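Long-range contact in digeranylgeranylglycerophospholipid reductase (Sulfolobus acidocaldarius, PDB 3ATR), which uses FAD to hydrogenate the double bonds of geranylgeranyl chains in the biosynthesis of saturated archaeal membrane lipids: residues Leu276-Trp281 with Ser432-Trp437. Sequence-based numbering, arbitrary orientation. Where two conformers were deposited one is given.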
ATOM      1  N   LEU A 276      -8.366  -1.574   6.406  1.00 17.39           N
ATOM      2  CA  LEU A 276      -9.067  -1.683   7.712  1.00 19.83           C
ATOM      3  C   LEU A 276     -10.566  -1.531   7.538  1.00 19.32           C
ATOM      4  O   LEU A 276     -11.015  -0.610   6.806  1.00 19.78           O
ATOM      5  CB  LEU A 276      -8.588  -0.582   8.652  1.00 20.57           C
ATOM      6  CG  LEU A 276      -7.364  -0.632   9.554  1.00 25.84           C
ATOM      7  CD1 LEU A 276      -7.407   0.513  10.545  1.00 24.35           C
ATOM      8  CD2 LEU A 276      -7.256  -1.968  10.287  1.00 22.24           C
ATOM      9  N   TYR A 277     -11.378  -2.391   8.163  1.00 19.56           N
ATOM     10  CA  TYR A 277     -12.804  -2.295   7.944  1.00 19.53           C
ATOM     11  C   TYR A 277     -13.378  -0.916   8.252  1.00 19.11           C
ATOM     12  O   TYR A 277     -14.313  -0.461   7.593  1.00 20.87           O
ATOM     13  CB  TYR A 277     -13.574  -3.342   8.756  1.00 21.31           C
ATOM     14  CG  TYR A 277     -13.375  -4.741   8.158  1.00 25.18           C
ATOM     15  CD1 TYR A 277     -13.809  -5.018   6.854  1.00 28.89           C
ATOM     16  CD2 TYR A 277     -12.809  -5.776   8.913  1.00 27.45           C
ATOM     17  CE1 TYR A 277     -13.652  -6.308   6.282  1.00 31.19           C
ATOM     18  CE2 TYR A 277     -12.662  -7.081   8.350  1.00 31.08           C
ATOM     19  CZ  TYR A 277     -13.086  -7.323   7.045  1.00 31.97           C
ATOM     20  OH  TYR A 277     -12.955  -8.599   6.487  1.00 33.60           O
ATOM     21  N   THR A 278     -12.847  -0.284   9.273  1.00 17.57           N
ATOM     22  CA  THR A 278     -13.024   1.172   9.434  1.00 17.06           C
ATOM     23  C   THR A 278     -11.651   1.791   9.636  1.00 15.95           C
ATOM     24  O   THR A 278     -10.827   1.231  10.359  1.00 16.72           O
ATOM     25  CB  THR A 278     -13.972   1.596  10.600  1.00 17.05           C
ATOM     26  OG1 THR A 278     -13.978   3.036  10.637  1.00 16.40           O
ATOM     27  CG2 THR A 278     -13.481   1.109  11.913  1.00 16.32           C
ATOM     28  N   MET A 279     -11.389   2.916   8.927  1.00 15.51           N
ATOM     29  CA  MET A 279     -10.143   3.682   9.107  1.00 15.55           C
ATOM     30  C   MET A 279     -10.357   4.858  10.039  1.00 15.61           C
ATOM     31  O   MET A 279      -9.476   5.695  10.174  1.00 17.62           O
ATOM     32  CB  MET A 279      -9.641   4.192   7.734  1.00 15.60           C
ATOM     33  CG  MET A 279      -9.323   2.929   6.883  1.00 16.24           C
ATOM     34  SD  MET A 279      -9.123   3.345   5.110  1.00 21.50           S
ATOM     35  CE  MET A 279      -7.497   4.028   5.212  1.00 18.50           C
ATOM     36  N   ALA A 280     -11.541   4.946  10.620  1.00 15.85           N
ATOM     37  CA  ALA A 280     -11.868   6.028  11.566  1.00 15.62           C
ATOM     38  C   ALA A 280     -12.536   5.470  12.799  1.00 15.66           C
ATOM     39  O   ALA A 280     -13.369   4.545  12.704  1.00 16.86           O
ATOM     40  CB  ALA A 280     -12.840   7.028  10.881  1.00 15.42           C
ATOM     41  N   TRP A 281     -12.243   6.068  13.951  1.00 16.41           N
ATOM     42  CA  TRP A 281     -13.011   5.781  15.148  1.00 15.15           C
ATOM     43  C   TRP A 281     -12.995   7.026  16.030  1.00 15.49           C
ATOM     44  O   TRP A 281     -12.581   8.090  15.558  1.00 16.54           O
ATOM     45  CB  TRP A 281     -12.470   4.526  15.904  1.00 16.90           C
ATOM     46  CG  TRP A 281     -13.626   3.895  16.744  1.00 17.33           C
ATOM     47  CD1 TRP A 281     -13.673   3.777  18.121  1.00 19.84           C
ATOM     48  CD2 TRP A 281     -14.866   3.345  16.251  1.00 17.67           C
ATOM     49  NE1 TRP A 281     -14.844   3.160  18.489  1.00 18.73           N
ATOM     50  CE2 TRP A 281     -15.613   2.932  17.377  1.00 20.46           C
ATOM     51  CE3 TRP A 281     -15.430   3.197  14.970  1.00 20.26           C
ATOM     52  CZ2 TRP A 281     -16.897   2.341  17.270  1.00 19.33           C
ATOM     53  CZ3 TRP A 281     -16.721   2.609  14.850  1.00 18.36           C
ATOM     54  CH2 TRP A 281     -17.433   2.185  16.009  1.00 22.31           C
ATOM     55  N   SER A 432     -23.108   2.580  13.211  1.00 28.36           N
ATOM     56  CA  SER A 432     -24.052   1.570  13.749  1.00 31.81           C
ATOM     57  C   SER A 432     -24.245   0.379  12.776  1.00 32.45           C
ATOM     58  O   SER A 432     -24.723  -0.683  13.179  1.00 35.24           O
ATOM     59  CB  SER A 432     -25.406   2.189  14.097  1.00 34.01           C
ATOM     60  OG  SER A 432     -25.936   2.777  12.929  1.00 36.08           O
ATOM     61  N   SER A 433     -23.889   0.577  11.512  0.70 30.37           N
ATOM     62  CA  SER A 433     -24.025  -0.473  10.486  0.70 31.62           C
ATOM     63  C   SER A 433     -22.732  -1.211  10.158  0.70 29.60           C
ATOM     64  O   SER A 433     -22.739  -2.158   9.365  0.70 29.79           O
ATOM     65  CB  SER A 433     -24.639   0.112   9.210  0.70 31.95           C
ATOM     66  OG  SER A 433     -25.938   0.602   9.487  0.70 34.18           O
ATOM     67  N   LEU A 434     -21.629  -0.808  10.793  1.00 27.75           N
ATOM     68  CA  LEU A 434     -20.325  -1.372  10.486  1.00 27.14           C
ATOM     69  C   LEU A 434     -20.332  -2.895  10.690  1.00 29.09           C
ATOM     70  O   LEU A 434     -19.911  -3.631   9.803  1.00 29.07           O
ATOM     71  CB  LEU A 434     -19.196  -0.688  11.309  1.00 26.55           C
ATOM     72  CG  LEU A 434     -17.777  -1.248  11.210  1.00 26.19           C
ATOM     73  CD1 LEU A 434     -17.302  -1.011   9.781  1.00 26.43           C
ATOM     74  CD2 LEU A 434     -16.831  -0.586  12.230  1.00 26.00           C
ATOM     75  N   GLY A 435     -20.880  -3.327  11.828  1.00 30.49           N
ATOM     76  CA  GLY A 435     -20.914  -4.723  12.226  1.00 33.21           C
ATOM     77  C   GLY A 435     -21.598  -5.616  11.202  1.00 33.53           C
ATOM     78  O   GLY A 435     -21.060  -6.638  10.795  1.00 34.10           O
ATOM     79  N   SER A 436     -22.800  -5.217  10.804  1.00 33.97           N
ATOM     80  CA  SER A 436     -23.581  -5.952   9.821  1.00 36.43           C
ATOM     81  C   SER A 436     -22.828  -6.082   8.504  1.00 33.26           C
ATOM     82  O   SER A 436     -22.729  -7.177   7.910  1.00 32.56           O
ATOM     83  CB  SER A 436     -24.901  -5.223   9.573  1.00 38.36           C
ATOM     84  OG  SER A 436     -25.731  -6.076   8.816  1.00 45.30           O
ATOM     85  N   TRP A 437     -22.299  -4.958   8.048  1.00 30.19           N
ATOM     86  CA  TRP A 437     -21.580  -4.936   6.796  1.00 28.67           C
ATOM     87  C   TRP A 437     -20.280  -5.762   6.873  1.00 28.99           C
ATOM     88  O   TRP A 437     -19.948  -6.511   5.933  1.00 29.21           O
ATOM     89  CB  TRP A 437     -21.322  -3.481   6.403  1.00 26.31           C
ATOM     90  CG  TRP A 437     -20.413  -3.286   5.205  1.00 24.08           C
ATOM     91  CD1 TRP A 437     -20.815  -3.237   3.907  1.00 25.64           C
ATOM     92  CD2 TRP A 437     -18.981  -3.119   5.194  1.00 20.84           C
ATOM     93  NE1 TRP A 437     -19.735  -3.043   3.077  1.00 25.15           N
ATOM     94  CE2 TRP A 437     -18.598  -2.960   3.836  1.00 23.62           C
ATOM     95  CE3 TRP A 437     -17.994  -3.053   6.189  1.00 21.42           C
ATOM     96  CZ2 TRP A 437     -17.281  -2.774   3.442  1.00 22.17           C
ATOM     97  CZ3 TRP A 437     -16.645  -2.839   5.792  1.00 20.66           C
ATOM     98  CH2 TRP A 437     -16.311  -2.730   4.420  1.00 19.04           C
TER
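Trp437 and Tyr277 bring their rings together at an oblique angle, the indole reaching the phenol with the far corner of its benzo ring: CZ3 of Trp437 lies 3.7 Å from CD1 of Tyr277. With CG anti to the backbone N (chi1 172°), the Trp437 side chain carries its wide indole from the helix to the loop. Elsewhere the indole meets the rings of Tyr424 and Tyr427 edge-to-face, while its NE1 gives its hydrogen to the carbonyl oxygen of Leu423, which, with the two tyrosines, helps set how the flat group is turned. The phenol, which makes a cation-pi contact with Arg273, keeps its hydroxyl on the NE of Arg274, so tyrosine can offer apolar ring carbons to the helix and a polar end to an arginine.

Leu434, one helical turn before Trp437, points toward the loop, and its two methyls touch different residues there. CD1 of Leu434 lies 3.7 Å from the backbone O of Tyr277; that oxygen accepts a hydrogen bond from the hydroxyl of Tyr427, so its polarity is satisfied in buried surroundings. The other branch, CD2 of Leu434, rests 3.8 Å from CG2 of Thr278 and 4.1 Å from CZ3 of Trp281, whose wide, partly exposed indole reaches the leucine obliquely from strand 280-281 and also touches Ala327. Threonine serves two purposes here: its methyl greets the leucine, while its OG1 is hydrogen-bonded to OD1 of Asn334 in helix 332-355, with the carbonyl O of Ala280 a possible competing acceptor.

Across the two segments the contact is thus apolar. It is plain packing away from the FAD and lipid sites, joining the start of the C-terminal helix 434-451 to the loop that leads into edge strand 280-281 of the parallel-rich sheet in the Rossmann-type FAD-binding fold.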